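Local coordinates for putative rhamnosidase (Streptomyces avermitilis, PDB 3W5M), which releases terminal alpha-L-rhamnose from citrus flavonoids such as naringin, rutin and hesperidin and from the arabinogalactan-protein gum arabic, at residues H1004-F1009 with G1024-T1029; V992-D997 with A1017-G1022. All blocks are in the same frame, centred on the assembly; numbering follows the deposited sequence.

Interaction 1 of 2, residues H1004-F1009 with G1024-T1029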
loop_
_atom_site.group_PDB
_atom_site.type_symbol
_atom_site.label_atom_id
_atom_site.label_comp_id
_atom_site.label_asym_id
_atom_site.label_seq_id
_atom_site.Cartn_x
_atom_site.Cartn_y
_atom_site.Cartn_z
ATOM N N HIS A 1004 3.484 -7.535 -46.285
ATOM C CA HIS A 1004 3.887 -6.599 -45.223
ATOM C C HIS A 1004 4.222 -5.238 -45.807
ATOM O O HIS A 1004 4.953 -5.155 -46.792
ATOM C CB HIS A 1004 5.075 -7.148 -44.424
ATOM C CG HIS A 1004 6.258 -7.510 -45.265
ATOM N ND1 HIS A 1004 7.294 -6.636 -45.507
ATOM C CD2 HIS A 1004 6.565 -8.652 -45.930
ATOM C CE1 HIS A 1004 8.189 -7.221 -46.285
ATOM N NE2 HIS A 1004 7.774 -8.446 -46.549
ATOM N N THR A 1005 3.674 -4.174 -45.213
ATOM C CA THR A 1005 3.951 -2.820 -45.695
ATOM C C THR A 1005 5.408 -2.379 -45.458
ATOM O O THR A 1005 5.984 -1.694 -46.309
ATOM C CB THR A 1005 2.978 -1.771 -45.103
ATOM O OG1 THR A 1005 2.981 -1.858 -43.664
ATOM C CG2 THR A 1005 1.560 -1.985 -45.648
ATOM N N HIS A 1006 5.991 -2.768 -44.318
ATOM C CA HIS A 1006 7.368 -2.389 -43.946
ATOM C C HIS A 1006 8.181 -3.569 -43.411
ATOM O O HIS A 1006 7.636 -4.609 -43.060
ATOM C CB HIS A 1006 7.382 -1.304 -42.858
ATOM C CG HIS A 1006 6.590 -0.084 -43.191
ATOM N ND1 HIS A 1006 5.476 0.293 -42.473
ATOM C CD2 HIS A 1006 6.765 0.867 -44.141
ATOM C CE1 HIS A 1006 4.988 1.415 -42.974
ATOM N NE2 HIS A 1006 5.750 1.783 -43.990
ATOM N N GLY A 1007 9.492 -3.391 -43.304
ATOM C CA GLY A 1007 10.322 -4.383 -42.624
ATOM C C GLY A 1007 10.851 -5.441 -43.566
ATOM O O GLY A 1007 10.525 -5.420 -44.757
ATOM N N THR A 1008 11.638 -6.363 -43.027
ATOM C CA THR A 1008 12.356 -7.379 -43.804
ATOM C C THR A 1008 12.082 -8.784 -43.283
ATOM O O THR A 1008 12.295 -9.063 -42.104
ATOM C CB THR A 1008 13.884 -7.196 -43.675
ATOM O OG1 THR A 1008 14.219 -5.813 -43.815
ATOM C CG2 THR A 1008 14.632 -8.019 -44.727
ATOM N N PHE A 1009 11.628 -9.668 -44.165
ATOM C CA PHE A 1009 11.565 -11.080 -43.842
ATOM C C PHE A 1009 12.983 -11.513 -43.501
ATOM O O PHE A 1009 13.898 -11.239 -44.264
ATOM C CB PHE A 1009 11.032 -11.867 -45.045
ATOM C CG PHE A 1009 10.911 -13.353 -44.805
ATOM C CD1 PHE A 1009 12.013 -14.203 -44.970
ATOM C CD2 PHE A 1009 9.692 -13.913 -44.429
ATOM C CE1 PHE A 1009 11.900 -15.577 -44.755
ATOM C CE2 PHE A 1009 9.574 -15.283 -44.214
ATOM C CZ PHE A 1009 10.676 -16.116 -44.379
ATOM N N GLY A 1024 7.381 2.896 -36.457
ATOM C CA GLY A 1024 6.286 3.290 -37.358
ATOM C C GLY A 1024 4.995 2.492 -37.229
ATOM O O GLY A 1024 4.842 1.705 -36.290
ATOM N N SER A 1025 4.068 2.719 -38.173
ATOM C CA SER A 1025 2.790 2.001 -38.253
ATOM C C SER A 1025 2.891 0.906 -39.295
ATOM O O SER A 1025 2.988 1.191 -40.476
ATOM C CB SER A 1025 1.653 2.931 -38.670
ATOM O OG SER A 1025 1.518 4.031 -37.787
ATOM N N HIS A 1026 2.838 -0.339 -38.853
ATOM C CA HIS A 1026 3.035 -1.467 -39.751
ATOM C C HIS A 1026 1.791 -2.305 -39.876
ATOM O O HIS A 1026 0.931 -2.274 -38.994
ATOM C CB HIS A 1026 4.194 -2.311 -39.269
ATOM C CG HIS A 1026 5.383 -1.500 -38.865
ATOM N ND1 HIS A 1026 5.899 -0.502 -39.660
ATOM C CD2 HIS A 1026 6.144 -1.523 -37.741
ATOM C CE1 HIS A 1026 6.927 0.059 -39.048
ATOM N NE2 HIS A 1026 7.101 -0.545 -37.883
ATOM N N ARG A 1027 1.718 -3.045 -40.986
ATOM C CA ARG A 1027 0.599 -3.926 -41.295
ATOM C C ARG A 1027 1.123 -5.223 -41.870
ATOM O O ARG A 1027 2.069 -5.217 -42.663
ATOM C CB ARG A 1027 -0.318 -3.280 -42.318
ATOM C CG ARG A 1027 -1.605 -4.038 -42.551
ATOM C CD ARG A 1027 -2.466 -3.313 -43.565
ATOM N NE ARG A 1027 -3.801 -3.898 -43.570
ATOM C CZ ARG A 1027 -4.821 -3.464 -42.831
ATOM N NH1 ARG A 1027 -4.675 -2.414 -42.030
ATOM N NH2 ARG A 1027 -5.994 -4.081 -42.907
ATOM N N PHE A 1028 0.529 -6.327 -41.434
ATOM C CA PHE A 1028 0.883 -7.658 -41.912
ATOM C C PHE A 1028 -0.411 -8.408 -42.189
ATOM O O PHE A 1028 -1.328 -8.390 -41.368
ATOM C CB PHE A 1028 1.730 -8.404 -40.886
ATOM C CG PHE A 1028 3.017 -7.701 -40.522
ATOM C CD1 PHE A 1028 3.020 -6.630 -39.623
ATOM C CD2 PHE A 1028 4.239 -8.126 -41.054
ATOM C CE1 PHE A 1028 4.209 -5.984 -39.285
ATOM C CE2 PHE A 1028 5.434 -7.483 -40.718
ATOM C CZ PHE A 1028 5.418 -6.413 -39.826
ATOM N N THR A 1029 -0.487 -9.049 -43.354
ATOM C CA THR A 1029 -1.686 -9.756 -43.786
ATOM C C THR A 1029 -1.338 -11.140 -44.341
ATOM O O THR A 1029 -0.343 -11.294 -45.050
ATOM C CB THR A 1029 -2.429 -8.951 -44.866
ATOM O OG1 THR A 1029 -2.512 -7.577 -44.461
ATOM C CG2 THR A 1029 -3.846 -9.502 -45.100
HETATM O O HOH W 1 1.620 0.278 -42.767
HETATM O O HOH W 2 4.716 -4.211 -42.127
#

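Interaction 2 of 2, residues V992-D997 with A1017-G1022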
loop_
_atom_site.group_PDB
_atom_site.type_symbol
_atom_site.label_atom_id
_atom_site.label_comp_id
_atom_site.label_asym_id
_atom_site.label_seq_id
_atom_site.Cartn_x
_atom_site.Cartn_y
_atom_site.Cartn_z
ATOM N N VAL A 992 8.793 -9.130 -35.387
ATOM C CA VAL A 992 7.390 -9.466 -35.537
ATOM C C VAL A 992 7.289 -10.905 -36.034
ATOM O O VAL A 992 8.012 -11.296 -36.949
ATOM C CB VAL A 992 6.693 -8.497 -36.500
ATOM C CG1 VAL A 992 5.208 -8.815 -36.630
ATOM C CG2 VAL A 992 6.873 -7.061 -36.016
ATOM N N TRP A 993 6.423 -11.686 -35.388
ATOM C CA TRP A 993 6.163 -13.079 -35.766
ATOM C C TRP A 993 4.731 -13.195 -36.242
ATOM O O TRP A 993 3.803 -12.888 -35.487
ATOM C CB TRP A 993 6.342 -13.995 -34.574
ATOM C CG TRP A 993 7.682 -13.978 -33.985
ATOM C CD1 TRP A 993 8.331 -12.903 -33.435
ATOM C CD2 TRP A 993 8.567 -15.098 -33.845
ATOM N NE1 TRP A 993 9.568 -13.285 -32.964
ATOM C CE2 TRP A 993 9.742 -14.625 -33.203
ATOM C CE3 TRP A 993 8.486 -16.452 -34.204
ATOM C CZ2 TRP A 993 10.826 -15.459 -32.910
ATOM C CZ3 TRP A 993 9.566 -17.281 -33.916
ATOM C CH2 TRP A 993 10.725 -16.777 -33.272
ATOM N N ILE A 994 4.543 -13.631 -37.488
ATOM C CA ILE A 994 3.203 -13.747 -38.057
ATOM C C ILE A 994 2.929 -15.201 -38.414
ATOM O O ILE A 994 3.552 -15.709 -39.346
ATOM C CB ILE A 994 3.054 -12.907 -39.348
ATOM C CG1 ILE A 994 3.573 -11.485 -39.151
ATOM C CG2 ILE A 994 1.605 -12.906 -39.832
ATOM C CD1 ILE A 994 2.640 -10.602 -38.350
ATOM N N PRO A 995 2.012 -15.881 -37.678
ATOM C CA PRO A 995 1.680 -17.269 -38.027
ATOM C C PRO A 995 1.227 -17.373 -39.480
ATOM O O PRO A 995 0.382 -16.581 -39.939
ATOM C CB PRO A 995 0.542 -17.638 -37.052
ATOM C CG PRO A 995 0.121 -16.356 -36.401
ATOM C CD PRO A 995 1.328 -15.458 -36.441
ATOM N N ALA A 996 1.830 -18.313 -40.205
ATOM C CA ALA A 996 1.534 -18.495 -41.623
ATOM C C ALA A 996 1.739 -19.939 -42.058
ATOM O O ALA A 996 2.792 -20.527 -41.783
ATOM C CB ALA A 996 2.387 -17.558 -42.473
ATOM N N ASP A 997 0.724 -20.494 -42.727
ATOM C CA ASP A 997 0.829 -21.789 -43.416
ATOM C C ASP A 997 2.008 -21.769 -44.383
ATOM O O ASP A 997 2.871 -22.644 -44.337
ATOM C CB ASP A 997 -0.455 -22.109 -44.195
ATOM C CG ASP A 997 -1.596 -22.570 -43.299
ATOM O OD1 ASP A 997 -1.385 -23.462 -42.441
ATOM O OD2 ASP A 997 -2.716 -22.046 -43.474
ATOM N N ALA A 1017 6.334 -16.440 -40.204
ATOM C CA ALA A 1017 7.313 -15.542 -40.790
ATOM C C ALA A 1017 7.803 -14.606 -39.681
ATOM O O ALA A 1017 6.996 -14.076 -38.909
ATOM C CB ALA A 1017 6.678 -14.744 -41.919
ATOM N N VAL A 1018 9.121 -14.436 -39.591
ATOM C CA VAL A 1018 9.734 -13.532 -38.629
ATOM C C VAL A 1018 10.240 -12.319 -39.389
ATOM O O VAL A 1018 11.041 -12.453 -40.321
ATOM C CB VAL A 1018 10.937 -14.196 -37.923
ATOM C CG1 VAL A 1018 11.571 -13.249 -36.910
ATOM C CG2 VAL A 1018 10.529 -15.515 -37.280
ATOM N N PHE A 1019 9.786 -11.135 -38.983
ATOM C CA PHE A 1019 10.200 -9.892 -39.613
ATOM C C PHE A 1019 11.025 -9.041 -38.655
ATOM O O PHE A 1019 10.853 -9.118 -37.429
ATOM C CB PHE A 1019 8.975 -9.112 -40.078
ATOM C CG PHE A 1019 8.187 -9.802 -41.144
ATOM C CD1 PHE A 1019 8.574 -9.720 -42.478
ATOM C CD2 PHE A 1019 7.050 -10.537 -40.824
ATOM C CE1 PHE A 1019 7.845 -10.357 -43.472
ATOM C CE2 PHE A 1019 6.308 -11.174 -41.818
ATOM C CZ PHE A 1019 6.703 -11.081 -43.145
ATOM N N GLU A 1020 11.942 -8.250 -39.204
ATOM C CA GLU A 1020 12.610 -7.208 -38.423
ATOM C C GLU A 1020 12.137 -5.906 -38.985
ATOM O O GLU A 1020 12.123 -5.736 -40.194
ATOM C CB GLU A 1020 14.127 -7.308 -38.546
ATOM C CG GLU A 1020 14.666 -8.596 -37.950
ATOM C CD GLU A 1020 16.176 -8.603 -37.785
ATOM O OE1 GLU A 1020 16.883 -8.114 -38.700
ATOM O OE2 GLU A 1020 16.645 -9.110 -36.737
ATOM N N VAL A 1021 11.733 -4.991 -38.121
ATOM C CA VAL A 1021 11.144 -3.739 -38.571
ATOM C C VAL A 1021 11.605 -2.588 -37.652
ATOM O O VAL A 1021 11.903 -2.803 -36.481
ATOM C CB VAL A 1021 9.599 -3.887 -38.688
ATOM C CG1 VAL A 1021 8.919 -3.871 -37.334
ATOM C CG2 VAL A 1021 8.981 -2.837 -39.615
ATOM N N GLY A 1022 11.704 -1.383 -38.200
ATOM C CA GLY A 1022 12.046 -0.213 -37.399
ATOM C C GLY A 1022 10.775 0.379 -36.837
ATOM O O GLY A 1022 9.745 -0.301 -36.776
#

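Interaction 1 of 2, residues H1004-F1009 with G1024-T1029
His-1004 faces Phe-1028 as an antiparallel non-hydrogen-bonded pair, their CA atoms 4.6 Å apart, and its CB sits 3.6 Å from CD2 of the phenylalanine ring. The imidazole itself leads off from strand 1024-1029: with CG lodged between the backbone N and the carbonyl carbon (chi1 55°), ND1 can turn back along its own segment and donate to His-1006 O, from above the carbonyl plane. Thr-1005 then grips Arg-1027 twice. Its N gives a fairly straight bond (161°) to Arg-1027 O, and its OG1 accepts from Arg-1027 N at 3.2 Å, a side-chain oxygen standing in for a carbonyl where the paired strand ends. Beyond this the chains diverge and water fills in: one molecule joins Thr-1005 OG1 to Ser-1025 O, while another accepts from His-1006 N and donates to Arg-1027 O. His-1006 swings its ring toward His-1026, planes at 75° and rim to rim, so that the two ND1 atoms share a hydrogen bond of 3.0 Å. With an alanine here in place of the imidazole, ND1 of His-1026 would probably lose this mate and a gap would open beside its ring, although NE2 would keep Gly-1022 O. One ND1 must bring the proton and the other a lone pair; since NE2 of His-1026 already donates to that carbonyl, its ND1 would accept were His-1026 neutral.

Interaction 2 of 2, residues V992-D997 with A1017-G1022
Trp-993 and Val-1018 form the antiparallel non-hydrogen-bonded pair at the middle of this ladder, their side chains lying side by side and pointing the same way. Val-1018 sets CG1 anti to its backbone N (chi1 -180°), which brings CG2 over one face of the indole, 3.9 Å from the centroid of the six-membered ring and only 12° off its normal: a CH-pi contact. The indole NE1 looks elsewhere, to Glu-991 OE1, and Arg-946 adds a cation-pi contact. Across the sheet, Val-992, Ile-994, Ala-1017 and Phe-1019 share the other face. Here Ile-994 holds CG1 anti to its carbonyl carbon (chi1 -49°), the branch that meets the edge of the Phe-1019 ring, 3.8 Å from CE2, and Val-992 reaches obliquely with CG2 to Val-1021 CG1 at 4.0 Å. Four backbone bonds fix this register, two on each hydrogen-bonded pair; the shortest, Phe-1019 N to Val-992 O, is 2.7 Å, nearly straight and in the carbonyl plane. The face bearing Val-992, Ile-994 and Phe-1019 packs on strands 977-984 and 1024-1030 of a second sheet, the face-to-face packing of a beta-sandwich, here in the C-terminal part of the enzyme.

In the fold
Interaction 1 joins the segment leading into strand 1008-1013 to strand 1024-1030, at the end of one sheet; interaction 2 joins strands 989-995 and 1016-1021 within the facing sheet. Strands 1008-1013, 1016-1021 and 1024-1030 follow one another in the chain, so the contacts interleave, their centres 9 Å apart. Thr-1008 N probably bonds to Glu-1020 O at 2.9 Å. Inside, Phe-1019 CE1 lies 3.3 Å from His-1004 CD2, and its CD2 3.5 Å from Phe-1028 CE2. The principle illustrated is that one short segment passing from the edge of one sheet to the edge of the other ties the two sheets of the sandwich together, away from the catalytic and calcium-dependent rhamnose-binding sites.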